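Local atomic coordinates of DUF305 domain-containing protein (Deinococcus radiodurans R1, PDB entry 3BT5), a protein that is of unknown function but folds as a bundle of long alpha-helices, consistent with its placement in the ferritin clan. Residues A103-L108 against G154-L159. Sequence-based numbering, arbitrary orientation.
Sequences AERQFL and GVLGRL
Leu-156 lays its CD1 methyl over one face of the guanidinium of Arg-105, 3.5 Å from the plane and displaced toward the rim of the group, so that an apolar branch packs against a flat cation. The arginine chain bends at chi3 (62°), and the turn at chi4 then carries CZ and NH1 across to the neighbouring helix; there NH1 donates a weak hydrogen bond to Leu-156 O, 3.4 Å long and far from straight at 134°. Leu-159 CB lies at the edge of the same guanidinium. These residues join the N-terminal part of helix 100-122 to the C-terminal end of helix 132-158, roughly antiparallel members of a bundle of four long helices (with 11-37 and 41-68), in keeping with the ferritin clan; their local axes stand 10.1 Å apart at 154°. Deeper in, Leu-108 CD1 is met by methyls from three residues: Leu-159 CD1 at 3.6 Å, Leu-156 CD1, and CG1 of Val-155, whose side chain crosses that of Leu-108 at about a right angle. Replacing Arg-105 by an alanine removes the guanidinium and would probably leave Leu-156 CD1 uncovered on that side and Leu-156 O without this weak donor. Leu-46 of helix 41-68 touches both Leu-108 and Val-155. Glu-104 CB lies 4.4 Å from Leu-159 CD1, while Glu-104 OE2 is hydrogen-bonded to Ser-38 OG outside the contact.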
loop_
_atom_site.group_PDB
_atom_site.type_symbol
_atom_site.label_atom_id
_atom_site.label_comp_id
_atom_site.label_asym_id
_atom_site.label_seq_id
_atom_site.Cartn_x
_atom_site.Cartn_y
_atom_site.Cartn_z
ATOM N N ALA A 103 -16.364 -6.827 -7.548
ATOM C CA ALA A 103 -14.904 -6.686 -7.534
ATOM C C ALA A 103 -14.486 -5.234 -7.350
ATOM O O ALA A 103 -13.513 -4.950 -6.649
ATOM C CB ALA A 103 -14.311 -7.256 -8.806
ATOM N N GLU A 104 -15.221 -4.304 -7.961
ATOM C CA GLU A 104 -14.906 -2.888 -7.764
ATOM C C GLU A 104 -15.072 -2.447 -6.316
ATOM O O GLU A 104 -14.219 -1.709 -5.780
ATOM C CB GLU A 104 -15.801 -2.027 -8.666
ATOM C CG GLU A 104 -15.434 -2.186 -10.136
ATOM C CD GLU A 104 -16.524 -1.736 -11.080
ATOM O OE1 GLU A 104 -17.684 -1.569 -10.640
ATOM O OE2 GLU A 104 -16.203 -1.586 -12.269
ATOM N N ARG A 105 -16.170 -2.858 -5.680
ATOM C CA ARG A 105 -16.373 -2.516 -4.278
ATOM C C ARG A 105 -15.335 -3.180 -3.395
ATOM O O ARG A 105 -14.847 -2.557 -2.447
ATOM C CB ARG A 105 -17.787 -2.874 -3.823
ATOM C CG ARG A 105 -18.804 -1.967 -4.479
ATOM C CD ARG A 105 -20.220 -2.244 -3.977
ATOM N NE ARG A 105 -20.353 -1.993 -2.543
ATOM C CZ ARG A 105 -20.580 -0.796 -2.001
ATOM N NH1 ARG A 105 -20.692 0.281 -2.773
ATOM N NH2 ARG A 105 -20.684 -0.673 -0.682
ATOM N N GLN A 106 -15.028 -4.451 -3.667
ATOM C CA GLN A 106 -13.999 -5.155 -2.903
ATOM C C GLN A 106 -12.644 -4.462 -3.061
ATOM O O GLN A 106 -11.888 -4.349 -2.103
ATOM C CB GLN A 106 -13.902 -6.608 -3.382
ATOM C CG GLN A 106 -14.771 -7.566 -2.662
ATOM C CD GLN A 106 -14.428 -7.627 -1.175
ATOM O OE1 GLN A 106 -15.098 -7.001 -0.387
ATOM N NE2 GLN A 106 -13.362 -8.372 -0.802
ATOM N N PHE A 107 -12.324 -4.018 -4.268
ATOM C CA PHE A 107 -11.064 -3.301 -4.478
ATOM C C PHE A 107 -10.957 -2.111 -3.529
ATOM O O PHE A 107 -9.920 -1.899 -2.889
ATOM C CB PHE A 107 -10.944 -2.858 -5.938
ATOM C CG PHE A 107 -9.894 -1.822 -6.169
ATOM C CD1 PHE A 107 -8.551 -2.183 -6.195
ATOM C CD2 PHE A 107 -10.245 -0.492 -6.375
ATOM C CE1 PHE A 107 -7.570 -1.244 -6.418
ATOM C CE2 PHE A 107 -9.253 0.472 -6.582
ATOM C CZ PHE A 107 -7.917 0.091 -6.587
ATOM N N LEU A 108 -12.030 -1.326 -3.438
ATOM C CA LEU A 108 -12.012 -0.145 -2.582
ATOM C C LEU A 108 -11.923 -0.547 -1.110
ATOM O O LEU A 108 -11.124 0.025 -0.367
ATOM C CB LEU A 108 -13.257 0.711 -2.826
ATOM C CG LEU A 108 -13.273 1.283 -4.245
ATOM C CD1 LEU A 108 -14.685 1.823 -4.593
ATOM C CD2 LEU A 108 -12.231 2.380 -4.400
ATOM N N GLY A 154 -15.102 8.210 -0.587
ATOM C CA GLY A 154 -16.062 8.985 -1.382
ATOM C C GLY A 154 -16.542 8.163 -2.578
ATOM O O GLY A 154 -17.749 8.140 -2.895
ATOM N N VAL A 155 -15.607 7.502 -3.266
ATOM C CA VAL A 155 -15.976 6.710 -4.431
ATOM C C VAL A 155 -16.887 5.556 -4.020
ATOM O O VAL A 155 -17.907 5.273 -4.676
ATOM C CB VAL A 155 -14.716 6.156 -5.162
ATOM C CG1 VAL A 155 -15.126 5.250 -6.327
ATOM C CG2 VAL A 155 -13.850 7.325 -5.644
ATOM N N LEU A 156 -16.529 4.867 -2.936
ATOM C CA LEU A 156 -17.323 3.730 -2.490
ATOM C C LEU A 156 -18.760 4.199 -2.209
ATOM O O LEU A 156 -19.725 3.501 -2.538
ATOM C CB LEU A 156 -16.685 3.098 -1.251
ATOM C CG LEU A 156 -17.283 1.807 -0.702
ATOM C CD1 LEU A 156 -17.270 0.707 -1.743
ATOM C CD2 LEU A 156 -16.473 1.402 0.534
ATOM N N GLY A 157 -18.900 5.377 -1.606
ATOM C CA GLY A 157 -20.218 5.933 -1.334
ATOM C C GLY A 157 -21.013 6.276 -2.585
ATOM O O GLY A 157 -22.254 6.217 -2.578
ATOM N N ARG A 158 -20.314 6.657 -3.659
ATOM C CA ARG A 158 -20.975 7.043 -4.928
ATOM C C ARG A 158 -21.245 5.867 -5.877
ATOM O O ARG A 158 -22.100 5.963 -6.769
ATOM C CB ARG A 158 -20.168 8.112 -5.666
ATOM C CG ARG A 158 -20.228 9.468 -4.976
ATOM C CD ARG A 158 -19.529 10.575 -5.746
ATOM N NE ARG A 158 -18.071 10.429 -5.787
ATOM C CZ ARG A 158 -17.230 10.880 -4.853
ATOM N NH1 ARG A 158 -15.915 10.718 -5.008
ATOM N NH2 ARG A 158 -17.685 11.493 -3.761
ATOM N N LEU A 159 -20.553 4.752 -5.684
ATOM C CA LEU A 159 -20.879 3.550 -6.438
ATOM C C LEU A 159 -22.226 3.025 -5.966
ATOM O O LEU A 159 -22.914 2.352 -6.721
ATOM C CB LEU A 159 -19.795 2.478 -6.296
ATOM C CG LEU A 159 -18.490 2.692 -7.069
ATOM C CD1 LEU A 159 -17.509 1.560 -6.784
ATOM C CD2 LEU A 159 -18.745 2.817 -8.561
#